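Local coordinates for 3-oxoacyl-[acyl-carrier-protein] synthase 3 (Micrococcus luteus NCTC 2665, PDB 4EWP), which probably catalyses the first condensation of fatty acid synthesis, joining a starter acyl group from acyl-CoA to two carbons drawn from malonyl-ACP, at residues L236-G240 with P241-R245; F244-V248 with W249-K253. All blocks are in the same frame, centred on the assembly; numbering follows the deposited sequence.

How the contacts relate
Contacts 1 and 2 are two successive lengths of one element, helix 240-262, and share Phe244 and Arg245; their centres lie about 12 Å apart. Contact 1 is the start of the helix, where the chain leaves strand 236-238 at the protein surface, and its chemistry is polar: a carboxylate and two backbone carbonyls serve the N-H groups of the first turn. Contact 2, about two turns further on, is partly buried, and there the backbone bonds are accompanied by aromatic, sulfur and aliphatic contacts. One face of that length packs on strand 330-337, while Trp249 stays exposed. Cap chemistry at the surface thus gives way to apolar packing further along.

Contact 1 of 2, residues L236-G240 with P241-R245; sequences LRQDG and PSVFR
The N-cap of helix 240-262 is built by Asp239, whose carboxylate reaches forward to Ser242. It takes the backbone N-H of Ser242 on OD1, in a long but straight bond (Ser242 N to Asp239 OD1 3.3 Å, 173° at the hydrogen). The other oxygen, Asp239 OD2, accepts from the hydroxyl, Ser242 OG, at 2.6 Å. Both donors stand above the carboxylate plane, so the flat group lays itself against the serine. With CG anti to the backbone N (chi1 175°), the acid group of Asp239 is carried over the first turn, and OD1 also lies 3.3 Å from Pro241 CD. Pro241 occupies a first-turn position, where its lack of an N-H costs the helix no bond. Replacing Asp239 by an alanine is likely to leave the N-H and the hydroxyl of Ser242 without these two acceptors, and the start of the helix less firmly fixed.

The regular helical ladder begins at the same point: Val243 N donates to Asp239 O at 3.1 Å, and Phe244 N donates to Gly240 O, also at 3.1 Å. Strand 236-238, which pairs with strand 200-202 in a two-stranded antiparallel sheet, therefore passes into the helix with no long connecting loop. Across this corner the side chains of Gln238 and Val243 cross at about a right angle, and Gln238 OE1 meets the methyl Val243 CG2 at 3.3 Å. The amide nitrogen of Gln238 is hydrogen-bonded to Ser163 O, which helps to fix the rotation of the amide, and its side chain lies about 7 Å from that of Asn306, a predicted active-site residue.

Contact 2 of 2, residues F244-V248 with W249-K253; sequences FRWAV and WSMAK
Trp246 O is gripped by two backbone donors of the next turn, Ser250 N at 3.0 Å and Met251 N at 3.2 Å. The bond from Met251 is the straighter, 157° at the hydrogen, and reaches Trp246 O nearly in line with its C=O bond, whereas Ser250 comes in tilted from the carbonyl plane. Sharing one acceptor between the fourth and fifth residues onward marks the wider pi-type turn at 246-248 within helix 240-262. On both sides of this widening the alpha pattern holds, with Trp249 N bonded to Arg245 O and Ala252 N to Val248 O.

On the side of Trp246, Met251 is bent at chi2 (-58°) and chi3 (95°), which brings its thioether end to the Trp246 indole. Met251 CE comes obliquely to the indole, 3.7 Å from Trp246 CZ2, and Met251 SD lies 4.6 Å from the centroid of the six-membered ring, also obliquely, in a Met-aromatic contact. Ser250 adds its CB beside Trp246 CD1. Both Trp246 and Met251 also touch Phe336 of strand 330-337, so this side of the helix is buried against the sheet.

Another side carries Trp249, whose indole folds back over Val248. The methyl Val248 CG1 sits squarely over the ring, 3.6 Å from the centroid of the six-membered ring, in a CH-pi contact. Arg245 O meets the indole edge near its plane, 3.0 Å from Trp249 CD1, while the Phe244 ring lies obliquely to it. Held by a methyl at a face and a carbonyl oxygen at an edge, the indole of Trp249 is probably restrained from turning even though the residue is exposed, the pi face meeting a methyl and the CD1 edge, probably slightly positive, meeting a carbonyl oxygen.

Contact 1 of 2, residues L236-G240 with P241-R245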
ATOM      1  N   LEU A 236      11.677  10.801  10.447  1.00 25.57           N
ATOM      2  CA  LEU A 236      12.229   9.461  10.537  1.00 26.70           C
ATOM      3  C   LEU A 236      13.346   9.377  11.584  1.00 27.68           C
ATOM      4  O   LEU A 236      14.104  10.326  11.798  1.00 28.17           O
ATOM      5  CB  LEU A 236      12.749   9.058   9.157  1.00 28.66           C
ATOM      6  CG  LEU A 236      12.473   7.680   8.565  1.00 32.72           C
ATOM      7  CD1 LEU A 236      11.088   7.199   8.881  1.00 32.19           C
ATOM      8  CD2 LEU A 236      12.682   7.734   7.053  1.00 35.15           C
ATOM      9  N   ARG A 237      13.436   8.232  12.246  1.00 29.63           N
ATOM     10  CA  ARG A 237      14.452   8.014  13.265  1.00 30.87           C
ATOM     11  C   ARG A 237      14.783   6.527  13.260  1.00 27.25           C
ATOM     12  O   ARG A 237      13.990   5.714  12.768  1.00 25.86           O
ATOM     13  CB  ARG A 237      13.931   8.502  14.632  1.00 40.36           C
ATOM     14  CG  ARG A 237      14.068   7.531  15.792  1.00 46.42           C
ATOM     15  CD  ARG A 237      12.945   6.503  15.845  1.00 52.54           C
ATOM     16  NE  ARG A 237      13.458   5.154  16.086  1.00 56.66           N
ATOM     17  CZ  ARG A 237      14.010   4.752  17.226  1.00 62.36           C
ATOM     18  NH1 ARG A 237      14.124   5.591  18.249  1.00 67.00           N
ATOM     19  NH2 ARG A 237      14.447   3.508  17.346  1.00 62.64           N
ATOM     20  N   GLN A 238      15.956   6.161  13.767  1.00 25.97           N
ATOM     21  CA  GLN A 238      16.272   4.746  13.891  1.00 24.04           C
ATOM     22  C   GLN A 238      17.223   4.445  15.041  1.00 26.19           C
ATOM     23  O   GLN A 238      18.044   5.276  15.434  1.00 25.16           O
ATOM     24  CB  GLN A 238      16.873   4.210  12.592  1.00 20.85           C
ATOM     25  CG  GLN A 238      18.326   4.626  12.377  1.00 25.50           C
ATOM     26  CD  GLN A 238      18.959   3.955  11.178  1.00 26.71           C
ATOM     27  OE1 GLN A 238      18.404   3.020  10.608  1.00 23.06           O
ATOM     28  NE2 GLN A 238      20.130   4.438  10.785  1.00 31.66           N
ATOM     29  N   ASP A 239      17.110   3.230  15.564  1.00 28.63           N
ATOM     30  CA  ASP A 239      18.131   2.669  16.432  1.00 28.52           C
ATOM     31  C   ASP A 239      19.241   2.106  15.524  1.00 30.70           C
ATOM     32  O   ASP A 239      19.164   0.965  15.065  1.00 29.21           O
ATOM     33  CB  ASP A 239      17.512   1.558  17.271  1.00 31.39           C
ATOM     34  CG  ASP A 239      18.533   0.838  18.119  1.00 39.39           C
ATOM     35  OD1 ASP A 239      19.727   1.106  17.933  1.00 41.54           O
ATOM     36  OD2 ASP A 239      18.148   0.002  18.961  1.00 43.45           O
ATOM     37  N   GLY A 240      20.259   2.920  15.253  1.00 33.67           N
ATOM     38  CA  GLY A 240      21.318   2.573  14.313  1.00 31.54           C
ATOM     39  C   GLY A 240      21.983   1.224  14.537  1.00 31.88           C
ATOM     40  O   GLY A 240      22.033   0.389  13.631  1.00 32.41           O
ATOM     41  N   PRO A 241      22.506   0.998  15.747  1.00 32.41           N
ATOM     42  CA  PRO A 241      23.160  -0.274  16.070  1.00 33.32           C
ATOM     43  C   PRO A 241      22.262  -1.501  15.884  1.00 34.49           C
ATOM     44  O   PRO A 241      22.739  -2.516  15.371  1.00 38.64           O
ATOM     45  CB  PRO A 241      23.544  -0.100  17.546  1.00 32.04           C
ATOM     46  CG  PRO A 241      23.759   1.359  17.692  1.00 33.04           C
ATOM     47  CD  PRO A 241      22.666   1.983  16.829  1.00 33.24           C
ATOM     48  N   SER A 242      20.998  -1.425  16.287  1.00 33.53           N
ATOM     49  CA  SER A 242      20.089  -2.549  16.048  1.00 35.93           C
ATOM     50  C   SER A 242      19.923  -2.825  14.559  1.00 33.44           C
ATOM     51  O   SER A 242      19.969  -3.980  14.123  1.00 34.67           O
ATOM     52  CB  SER A 242      18.721  -2.324  16.694  1.00 34.90           C
ATOM     53  OG  SER A 242      18.854  -2.297  18.095  1.00 39.47           O
ATOM     54  N   VAL A 243      19.745  -1.769  13.776  1.00 29.40           N
ATOM     55  CA  VAL A 243      19.606  -1.945  12.334  1.00 30.37           C
ATOM     56  C   VAL A 243      20.780  -2.722  11.755  1.00 31.62           C
ATOM     57  O   VAL A 243      20.577  -3.650  10.972  1.00 29.37           O
ATOM     58  CB  VAL A 243      19.458  -0.614  11.597  1.00 30.71           C
ATOM     59  CG1 VAL A 243      19.573  -0.827  10.096  1.00 27.77           C
ATOM     60  CG2 VAL A 243      18.124   0.022  11.947  1.00 30.65           C
ATOM     61  N   PHE A 244      22.001  -2.360  12.156  1.00 31.98           N
ATOM     62  CA  PHE A 244      23.204  -3.027  11.637  1.00 26.88           C
ATOM     63  C   PHE A 244      23.225  -4.525  11.951  1.00 29.53           C
ATOM     64  O   PHE A 244      23.443  -5.349  11.059  1.00 31.42           O
ATOM     65  CB  PHE A 244      24.485  -2.368  12.158  1.00 27.76           C
ATOM     66  CG  PHE A 244      25.749  -3.023  11.649  1.00 34.25           C
ATOM     67  CD1 PHE A 244      26.337  -2.604  10.457  1.00 34.07           C
ATOM     68  CD2 PHE A 244      26.339  -4.072  12.350  1.00 33.62           C
ATOM     69  CE1 PHE A 244      27.499  -3.211   9.983  1.00 33.64           C
ATOM     70  CE2 PHE A 244      27.492  -4.684  11.876  1.00 34.98           C
ATOM     71  CZ  PHE A 244      28.076  -4.248  10.691  1.00 33.44           C
ATOM     72  N   ARG A 245      23.011  -4.878  13.216  1.00 30.27           N
ATOM     73  CA  ARG A 245      23.004  -6.286  13.615  1.00 34.96           C
ATOM     74  C   ARG A 245      21.971  -7.088  12.835  1.00 31.14           C
ATOM     75  O   ARG A 245      22.235  -8.212  12.404  1.00 31.66           O
ATOM     76  CB  ARG A 245      22.767  -6.440  15.120  1.00 37.88           C
ATOM     77  CG  ARG A 245      23.984  -6.133  15.944  1.00 42.93           C
ATOM     78  CD  ARG A 245      23.795  -6.507  17.397  1.00 41.98           C
ATOM     79  NE  ARG A 245      22.731  -5.741  18.020  1.00 38.40           N
ATOM     80  CZ  ARG A 245      22.914  -4.585  18.644  1.00 36.02           C
ATOM     81  NH1 ARG A 245      24.119  -4.054  18.725  1.00 31.09           N
ATOM     82  NH2 ARG A 245      21.887  -3.954  19.185  1.00 39.62           N
TER

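Contact 2 of 2, residues F244-V248 with W249-K253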
ATOM      1  N   PHE A 244      22.001  -2.360  12.156  1.00 31.98           N
ATOM      2  CA  PHE A 244      23.204  -3.027  11.637  1.00 26.88           C
ATOM      3  C   PHE A 244      23.225  -4.525  11.951  1.00 29.53           C
ATOM      4  O   PHE A 244      23.443  -5.349  11.059  1.00 31.42           O
ATOM      5  CB  PHE A 244      24.485  -2.368  12.158  1.00 27.76           C
ATOM      6  CG  PHE A 244      25.749  -3.023  11.649  1.00 34.25           C
ATOM      7  CD1 PHE A 244      26.337  -2.604  10.457  1.00 34.07           C
ATOM      8  CD2 PHE A 244      26.339  -4.072  12.350  1.00 33.62           C
ATOM      9  CE1 PHE A 244      27.499  -3.211   9.983  1.00 33.64           C
ATOM     10  CE2 PHE A 244      27.492  -4.684  11.876  1.00 34.98           C
ATOM     11  CZ  PHE A 244      28.076  -4.248  10.691  1.00 33.44           C
ATOM     12  N   ARG A 245      23.011  -4.878  13.216  1.00 30.27           N
ATOM     13  CA  ARG A 245      23.004  -6.286  13.615  1.00 34.96           C
ATOM     14  C   ARG A 245      21.971  -7.088  12.835  1.00 31.14           C
ATOM     15  O   ARG A 245      22.235  -8.212  12.404  1.00 31.66           O
ATOM     16  CB  ARG A 245      22.767  -6.440  15.120  1.00 37.88           C
ATOM     17  CG  ARG A 245      23.984  -6.133  15.944  1.00 42.93           C
ATOM     18  CD  ARG A 245      23.795  -6.507  17.397  1.00 41.98           C
ATOM     19  NE  ARG A 245      22.731  -5.741  18.020  1.00 38.40           N
ATOM     20  CZ  ARG A 245      22.914  -4.585  18.644  1.00 36.02           C
ATOM     21  NH1 ARG A 245      24.119  -4.054  18.725  1.00 31.09           N
ATOM     22  NH2 ARG A 245      21.887  -3.954  19.185  1.00 39.62           N
ATOM     23  N   TRP A 246      20.797  -6.507  12.645  1.00 29.20           N
ATOM     24  CA  TRP A 246      19.730  -7.182  11.904  1.00 28.42           C
ATOM     25  C   TRP A 246      20.039  -7.189  10.399  1.00 27.94           C
ATOM     26  O   TRP A 246      20.045  -8.237   9.746  1.00 28.24           O
ATOM     27  CB  TRP A 246      18.385  -6.494  12.214  1.00 25.80           C
ATOM     28  CG  TRP A 246      17.206  -6.974  11.433  1.00 22.51           C
ATOM     29  CD1 TRP A 246      16.502  -8.123  11.639  1.00 20.90           C
ATOM     30  CD2 TRP A 246      16.561  -6.299  10.335  1.00 20.25           C
ATOM     31  NE1 TRP A 246      15.474  -8.217  10.727  1.00 23.85           N
ATOM     32  CE2 TRP A 246      15.491  -7.111   9.917  1.00 20.64           C
ATOM     33  CE3 TRP A 246      16.788  -5.091   9.671  1.00 18.29           C
ATOM     34  CZ2 TRP A 246      14.655  -6.758   8.865  1.00 24.72           C
ATOM     35  CZ3 TRP A 246      15.968  -4.741   8.627  1.00 20.11           C
ATOM     36  CH2 TRP A 246      14.904  -5.567   8.236  1.00 24.04           C
ATOM     37  N   ALA A 247      20.314  -6.005   9.864  1.00 29.20           N
ATOM     38  CA  ALA A 247      20.556  -5.821   8.433  1.00 28.70           C
ATOM     39  C   ALA A 247      21.577  -6.791   7.856  1.00 32.95           C
ATOM     40  O   ALA A 247      21.451  -7.236   6.711  1.00 37.81           O
ATOM     41  CB  ALA A 247      21.004  -4.393   8.160  1.00 25.07           C
ATOM     42  N   VAL A 248      22.611  -7.081   8.636  1.00 30.26           N
ATOM     43  CA  VAL A 248      23.714  -7.911   8.175  1.00 31.45           C
ATOM     44  C   VAL A 248      23.512  -9.382   8.524  1.00 32.95           C
ATOM     45  O   VAL A 248      23.456 -10.223   7.638  1.00 33.16           O
ATOM     46  CB  VAL A 248      25.062  -7.442   8.778  1.00 35.80           C
ATOM     47  CG1 VAL A 248      26.173  -8.424   8.429  1.00 37.06           C
ATOM     48  CG2 VAL A 248      25.403  -6.042   8.291  1.00 34.99           C
ATOM     49  N   TRP A 249      23.398  -9.685   9.815  1.00 32.70           N
ATOM     50  CA  TRP A 249      23.410 -11.069  10.286  1.00 34.79           C
ATOM     51  C   TRP A 249      22.064 -11.779  10.144  1.00 40.40           C
ATOM     52  O   TRP A 249      22.017 -13.003  10.020  1.00 45.94           O
ATOM     53  CB  TRP A 249      23.906 -11.117  11.729  1.00 40.30           C
ATOM     54  CG  TRP A 249      25.091 -10.216  11.907  1.00 41.13           C
ATOM     55  CD1 TRP A 249      25.110  -8.994  12.513  1.00 43.21           C
ATOM     56  CD2 TRP A 249      26.407 -10.434  11.410  1.00 37.02           C
ATOM     57  NE1 TRP A 249      26.364  -8.449  12.448  1.00 40.94           N
ATOM     58  CE2 TRP A 249      27.182  -9.313  11.771  1.00 40.19           C
ATOM     59  CE3 TRP A 249      27.015 -11.474  10.702  1.00 38.07           C
ATOM     60  CZ2 TRP A 249      28.531  -9.200  11.452  1.00 41.61           C
ATOM     61  CZ3 TRP A 249      28.352 -11.363  10.390  1.00 42.36           C
ATOM     62  CH2 TRP A 249      29.097 -10.233  10.764  1.00 42.55           C
ATOM     63  N   SER A 250      20.969 -11.020  10.144  1.00 31.81           N
ATOM     64  CA  SER A 250      19.664 -11.621   9.904  1.00 26.98           C
ATOM     65  C   SER A 250      19.355 -11.728   8.408  1.00 26.10           C
ATOM     66  O   SER A 250      18.938 -12.779   7.916  1.00 25.13           O
ATOM     67  CB  SER A 250      18.568 -10.840  10.632  1.00 28.69           C
ATOM     68  OG  SER A 250      18.564 -11.182  12.005  1.00 30.90           O
ATOM     69  N   MET A 251      19.570 -10.636   7.686  1.00 22.64           N
ATOM     70  CA  MET A 251      19.344 -10.628   6.258  1.00 20.63           C
ATOM     71  C   MET A 251      20.272 -11.586   5.512  1.00 21.42           C
ATOM     72  O   MET A 251      19.921 -12.086   4.452  1.00 27.89           O
ATOM     73  CB  MET A 251      19.437  -9.210   5.706  1.00 20.86           C
ATOM     74  CG  MET A 251      18.304  -8.303   6.210  1.00 26.42           C
ATOM     75  SD  MET A 251      16.626  -8.891   5.831  1.00 29.44           S
ATOM     76  CE  MET A 251      16.156  -9.773   7.320  1.00 19.35           C
ATOM     77  N   ALA A 252      21.442 -11.871   6.062  1.00 24.86           N
ATOM     78  CA  ALA A 252      22.318 -12.815   5.387  1.00 24.63           C
ATOM     79  C   ALA A 252      21.637 -14.183   5.321  1.00 23.90           C
ATOM     80  O   ALA A 252      21.798 -14.914   4.353  1.00 29.02           O
ATOM     81  CB  ALA A 252      23.678 -12.897   6.059  1.00 23.73           C
ATOM     82  N   LYS A 253      20.847 -14.515   6.332  1.00 27.72           N
ATOM     83  CA  LYS A 253      20.130 -15.790   6.340  1.00 31.28           C
ATOM     84  C   LYS A 253      19.023 -15.758   5.295  1.00 30.83           C
ATOM     85  O   LYS A 253      18.777 -16.751   4.608  1.00 30.73           O
ATOM     86  CB  LYS A 253      19.545 -16.083   7.724  1.00 34.80           C
ATOM     87  CG  LYS A 253      20.568 -15.961   8.849  1.00 46.85           C
ATOM     88  CD  LYS A 253      19.997 -16.399  10.195  1.00 51.98           C
ATOM     89  CE  LYS A 253      21.006 -16.189  11.311  1.00 53.48           C
ATOM     90  NZ  LYS A 253      20.534 -16.788  12.586  1.00 55.11           N
TER